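Long-range contact in Non-reducing end beta-L-arabinofuranosidase (Bacteroides thetaiotaomicron, PDB 5MQO), which is a glycoside hydrolase of family GH127 from a gut bacterium, probably an aceric acidase acting in the breakdown of complex plant pectin: residues E381-W393 / Y404-V416. Sequence-based numbering, arbitrary orientation.
Sequences ETCANIGNMLFNW and YAELVETCLYNSV
M389 reaches across to V408, C411 and L412, linking two antiparallel helices at the centre of the chain. Over 382-393 and 404-416 the axes come within 8.1 Å, and their directions differ by 157°. M389 CB lies 3.8 Å from C411 CB. CG, anti to the backbone N (chi1 180°), passes V408 O and V408 CG1. SD makes a looser contact with V416 CG2. The side chain stays extended, and CE ends between V408 CG1 at 4.1 Å and L412 CD1. V408 CG2 fits against the backbone of the other helix, 3.5 Å from M389 O, and meets W393 CE3 at the edge of the indole, in its plane.

At one end, N385 ND2 donates to S415 O at 2.9 Å. The bond is nearly straight (163°) and uses a carbonyl lone pair. S415 lies in a wider pi-type turn, and its OG is hydrogen-bonded to T338 O.

At the other end, N392 ND2 turns back to N388 O in its own helix, at 2.7 Å. N392 N reaches that oxygen from the opposite face, so two donors grip it. N392 OD1 sits 3.1 Å from L407 CB and accepts a hydrogen bond from W327 NE1.

The pair is a helical hairpin, 382-399 followed by 402-416, within the catalytic domain. The arrangement is consistent with the (alpha/alpha)6 barrel of the six-hairpin glycosidase clan, to which the GH127 catalytic domain belongs.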
loop_
_atom_site.group_PDB
_atom_site.type_symbol
_atom_site.label_atom_id
_atom_site.label_comp_id
_atom_site.label_asym_id
_atom_site.label_seq_id
_atom_site.Cartn_x
_atom_site.Cartn_y
_atom_site.Cartn_z
ATOM N N GLU A 381 2.573 5.531 10.125
ATOM C CA GLU A 381 2.473 6.607 9.166
ATOM C C GLU A 381 1.989 6.061 7.806
ATOM O O GLU A 381 2.550 5.095 7.289
ATOM C CB GLU A 381 3.858 7.239 9.075
ATOM C CG GLU A 381 4.079 8.149 7.911
ATOM C CD GLU A 381 5.236 9.075 8.142
ATOM O OE1 GLU A 381 6.230 8.666 8.833
ATOM O OE2 GLU A 381 5.113 10.203 7.608
ATOM N N THR A 382 0.943 6.664 7.239
ATOM C CA THR A 382 0.286 6.096 6.055
ATOM C C THR A 382 1.249 5.812 4.891
ATOM O O THR A 382 1.093 4.816 4.190
ATOM C CB THR A 382 -0.883 6.975 5.571
ATOM O OG1 THR A 382 -1.758 7.251 6.676
ATOM C CG2 THR A 382 -1.665 6.287 4.454
ATOM N N CYS A 383 2.246 6.678 4.730
ATOM C CA CYS A 383 3.211 6.582 3.647
ATOM C C CYS A 383 4.161 5.414 3.841
ATOM O O CYS A 383 4.690 4.897 2.870
ATOM C CB CYS A 383 4.015 7.888 3.508
ATOM S SG CYS A 383 3.073 9.317 2.887
ATOM N N ALA A 384 4.403 5.017 5.084
ATOM C CA ALA A 384 5.258 3.852 5.376
ATOM C C ALA A 384 4.553 2.601 4.891
ATOM O O ALA A 384 5.200 1.642 4.424
ATOM C CB ALA A 384 5.548 3.728 6.880
ATOM N N ASN A 385 3.224 2.628 5.016
ATOM C CA ASN A 385 2.387 1.488 4.683
ATOM C C ASN A 385 2.284 1.402 3.137
ATOM O O ASN A 385 2.354 0.338 2.564
ATOM C CB ASN A 385 1.036 1.634 5.361
ATOM C CG ASN A 385 1.146 2.049 6.836
ATOM O OD1 ASN A 385 2.203 1.937 7.449
ATOM N ND2 ASN A 385 0.046 2.553 7.402
ATOM N N ILE A 386 2.200 2.556 2.485
ATOM C CA ILE A 386 2.293 2.670 1.024
ATOM C C ILE A 386 3.661 2.199 0.556
ATOM O O ILE A 386 3.793 1.654 -0.529
ATOM C CB ILE A 386 2.066 4.136 0.549
ATOM C CG1 ILE A 386 0.622 4.561 0.839
ATOM C CG2 ILE A 386 2.413 4.322 -0.942
ATOM C CD1 ILE A 386 0.325 6.025 0.599
ATOM N N GLY A 387 4.679 2.471 1.360
ATOM C CA GLY A 387 6.024 2.023 1.058
ATOM C C GLY A 387 6.121 0.512 1.038
ATOM O O GLY A 387 6.631 -0.060 0.085
ATOM N N ASN A 388 5.624 -0.128 2.092
ATOM C CA ASN A 388 5.590 -1.587 2.163
ATOM C C ASN A 388 4.793 -2.163 0.969
ATOM O O ASN A 388 5.162 -3.205 0.424
ATOM C CB ASN A 388 4.966 -2.029 3.475
ATOM C CG ASN A 388 5.198 -3.501 3.784
ATOM O OD1 ASN A 388 6.244 -4.093 3.468
ATOM N ND2 ASN A 388 4.226 -4.098 4.459
ATOM N N MET A 389 3.727 -1.479 0.563
ATOM C CA MET A 389 2.915 -1.905 -0.568
ATOM C C MET A 389 3.705 -1.884 -1.895
ATOM O O MET A 389 3.712 -2.859 -2.628
ATOM C CB MET A 389 1.703 -0.992 -0.682
ATOM C CG MET A 389 0.786 -1.345 -1.833
ATOM S SD MET A 389 -0.536 -0.165 -2.077
ATOM C CE MET A 389 -0.953 -0.562 -3.755
ATOM N N LEU A 390 4.351 -0.754 -2.170
ATOM C CA LEU A 390 5.180 -0.564 -3.347
ATOM C C LEU A 390 6.458 -1.436 -3.327
ATOM O O LEU A 390 6.888 -1.899 -4.367
ATOM C CB LEU A 390 5.558 0.895 -3.482
ATOM C CG LEU A 390 4.502 1.984 -3.678
ATOM C CD1 LEU A 390 5.156 3.363 -3.504
ATOM C CD2 LEU A 390 3.827 1.917 -5.028
ATOM N N PHE A 391 7.063 -1.656 -2.158
ATOM C CA PHE A 391 8.136 -2.664 -2.026
ATOM C C PHE A 391 7.602 -4.020 -2.502
ATOM O O PHE A 391 8.181 -4.654 -3.389
ATOM C CB PHE A 391 8.667 -2.729 -0.579
ATOM C CG PHE A 391 9.727 -3.801 -0.316
ATOM C CD1 PHE A 391 10.705 -4.140 -1.260
ATOM C CD2 PHE A 391 9.781 -4.434 0.924
ATOM C CE1 PHE A 391 11.680 -5.108 -0.992
ATOM C CE2 PHE A 391 10.759 -5.409 1.194
ATOM C CZ PHE A 391 11.701 -5.754 0.222
ATOM N N ASN A 392 6.453 -4.425 -1.980
ATOM C CA ASN A 392 5.961 -5.756 -2.288
ATOM C C ASN A 392 5.550 -5.907 -3.756
ATOM O O ASN A 392 5.608 -7.001 -4.328
ATOM C CB ASN A 392 4.814 -6.139 -1.361
ATOM C CG ASN A 392 5.306 -6.693 -0.063
ATOM O OD1 ASN A 392 5.440 -7.899 0.104
ATOM N ND2 ASN A 392 5.618 -5.809 0.860
ATOM N N TRP A 393 5.123 -4.803 -4.349
ATOM C CA TRP A 393 4.736 -4.826 -5.726
ATOM C C TRP A 393 5.954 -5.067 -6.611
ATOM O O TRP A 393 5.867 -5.856 -7.514
ATOM C CB TRP A 393 4.003 -3.561 -6.115
ATOM C CG TRP A 393 3.538 -3.621 -7.522
ATOM C CD1 TRP A 393 4.141 -3.048 -8.607
ATOM C CD2 TRP A 393 2.407 -4.333 -8.018
ATOM N NE1 TRP A 393 3.436 -3.340 -9.742
ATOM C CE2 TRP A 393 2.359 -4.123 -9.406
ATOM C CE3 TRP A 393 1.415 -5.117 -7.421
ATOM C CZ2 TRP A 393 1.373 -4.668 -10.204
ATOM C CZ3 TRP A 393 0.413 -5.655 -8.223
ATOM C CH2 TRP A 393 0.415 -5.434 -9.601
ATOM N N TYR A 404 4.105 -12.061 -2.433
ATOM C CA TYR A 404 4.279 -10.618 -2.462
ATOM C C TYR A 404 2.980 -9.915 -2.845
ATOM O O TYR A 404 2.687 -8.843 -2.329
ATOM C CB TYR A 404 5.418 -10.222 -3.408
ATOM C CG TYR A 404 6.774 -10.758 -2.984
ATOM C CD1 TYR A 404 7.370 -10.338 -1.778
ATOM C CD2 TYR A 404 7.452 -11.691 -3.763
ATOM C CE1 TYR A 404 8.602 -10.824 -1.387
ATOM C CE2 TYR A 404 8.670 -12.184 -3.369
ATOM C CZ TYR A 404 9.240 -11.745 -2.188
ATOM O OH TYR A 404 10.456 -12.233 -1.803
ATOM N N ALA A 405 2.193 -10.520 -3.731
ATOM C CA ALA A 405 0.856 -9.996 -4.035
ATOM C C ALA A 405 -0.107 -9.922 -2.823
ATOM O O ALA A 405 -0.914 -8.979 -2.737
ATOM C CB ALA A 405 0.213 -10.772 -5.179
ATOM N N GLU A 406 -0.023 -10.894 -1.917
ATOM C CA GLU A 406 -0.808 -10.893 -0.677
ATOM C C GLU A 406 -0.582 -9.616 0.140
ATOM O O GLU A 406 -1.540 -8.963 0.593
ATOM C CB GLU A 406 -0.431 -12.115 0.171
ATOM C CG GLU A 406 -1.294 -12.388 1.395
ATOM C CD GLU A 406 -2.761 -12.592 1.090
ATOM O OE1 GLU A 406 -3.095 -13.251 0.082
ATOM O OE2 GLU A 406 -3.597 -12.090 1.865
ATOM N N LEU A 407 0.683 -9.240 0.276
ATOM C CA LEU A 407 1.071 -8.035 1.011
ATOM C C LEU A 407 0.638 -6.745 0.367
ATOM O O LEU A 407 0.263 -5.799 1.077
ATOM C CB LEU A 407 2.582 -8.050 1.285
ATOM C CG LEU A 407 2.720 -8.990 2.504
ATOM C CD1 LEU A 407 3.886 -9.911 2.387
ATOM C CD2 LEU A 407 2.781 -8.196 3.799
ATOM N N VAL A 408 0.685 -6.699 -0.964
ATOM C CA VAL A 408 0.128 -5.565 -1.689
ATOM C C VAL A 408 -1.341 -5.400 -1.297
ATOM O O VAL A 408 -1.761 -4.290 -1.004
ATOM C CB VAL A 408 0.297 -5.717 -3.230
ATOM C CG1 VAL A 408 -0.508 -4.675 -3.992
ATOM C CG2 VAL A 408 1.760 -5.582 -3.622
ATOM N N GLU A 409 -2.109 -6.497 -1.264
ATOM C CA GLU A 409 -3.560 -6.413 -0.958
ATOM C C GLU A 409 -3.811 -6.013 0.501
ATOM O O GLU A 409 -4.587 -5.072 0.771
ATOM C CB GLU A 409 -4.308 -7.725 -1.250
ATOM C CG GLU A 409 -5.837 -7.599 -1.343
ATOM C CD GLU A 409 -6.533 -8.913 -1.707
ATOM O OE1 GLU A 409 -6.362 -9.889 -0.936
ATOM O OE2 GLU A 409 -7.187 -9.001 -2.785
ATOM N N THR A 410 -3.163 -6.731 1.420
ATOM C CA THR A 410 -3.265 -6.445 2.858
ATOM C C THR A 410 -3.017 -4.970 3.136
ATOM O O THR A 410 -3.841 -4.317 3.782
ATOM C CB THR A 410 -2.236 -7.280 3.627
ATOM O OG1 THR A 410 -2.423 -8.651 3.252
ATOM C CG2 THR A 410 -2.349 -7.112 5.170
ATOM N N CYS A 411 -1.929 -4.442 2.582
ATOM C CA CYS A 411 -1.579 -3.035 2.762
ATOM C C CYS A 411 -2.646 -2.098 2.199
ATOM O O CYS A 411 -3.112 -1.164 2.889
ATOM C CB CYS A 411 -0.198 -2.737 2.165
ATOM S SG CYS A 411 1.177 -3.435 3.123
ATOM N N LEU A 412 -3.063 -2.378 0.968
ATOM C CA LEU A 412 -4.030 -1.521 0.286
ATOM C C LEU A 412 -5.350 -1.334 1.036
ATOM O O LEU A 412 -5.745 -0.185 1.221
ATOM C CB LEU A 412 -4.294 -1.996 -1.158
ATOM C CG LEU A 412 -5.221 -1.136 -2.045
ATOM C CD1 LEU A 412 -4.780 0.309 -2.237
ATOM C CD2 LEU A 412 -5.373 -1.805 -3.406
ATOM N N TYR A 413 -6.016 -2.427 1.461
ATOM C CA TYR A 413 -7.296 -2.306 2.201
ATOM C C TYR A 413 -7.099 -1.817 3.663
ATOM O O TYR A 413 -7.901 -1.058 4.174
ATOM C CB TYR A 413 -8.114 -3.605 2.222
ATOM C CG TYR A 413 -8.672 -4.106 0.896
ATOM C CD1 TYR A 413 -9.901 -3.680 0.406
ATOM C CD2 TYR A 413 -7.990 -5.054 0.155
ATOM C CE1 TYR A 413 -10.410 -4.153 -0.823
ATOM C CE2 TYR A 413 -8.498 -5.538 -1.048
ATOM C CZ TYR A 413 -9.704 -5.095 -1.533
ATOM O OH TYR A 413 -10.119 -5.607 -2.751
ATOM N N ASN A 414 -6.034 -2.213 4.328
ATOM C CA ASN A 414 -6.015 -2.090 5.794
ATOM C C ASN A 414 -5.087 -1.025 6.398
ATOM O O ASN A 414 -5.279 -0.662 7.555
ATOM C CB ASN A 414 -5.673 -3.452 6.410
ATOM C CG ASN A 414 -6.592 -4.519 5.927
ATOM O OD1 ASN A 414 -7.769 -4.467 6.198
ATOM N ND2 ASN A 414 -6.083 -5.444 5.149
ATOM N N SER A 415 -4.076 -0.566 5.653
ATOM C CA SER A 415 -3.178 0.476 6.152
ATOM C C SER A 415 -2.900 1.618 5.187
ATOM O O SER A 415 -2.095 2.488 5.486
ATOM C CB SER A 415 -1.883 -0.169 6.616
ATOM O OG SER A 415 -1.310 -0.996 5.628
ATOM N N VAL A 416 -3.584 1.639 4.053
ATOM C CA VAL A 416 -3.488 2.740 3.081
ATOM C C VAL A 416 -4.879 3.373 2.952
ATOM O O VAL A 416 -5.046 4.577 3.189
ATOM C CB VAL A 416 -2.990 2.210 1.718
ATOM C CG1 VAL A 416 -3.039 3.284 0.646
ATOM C CG2 VAL A 416 -1.576 1.675 1.856
#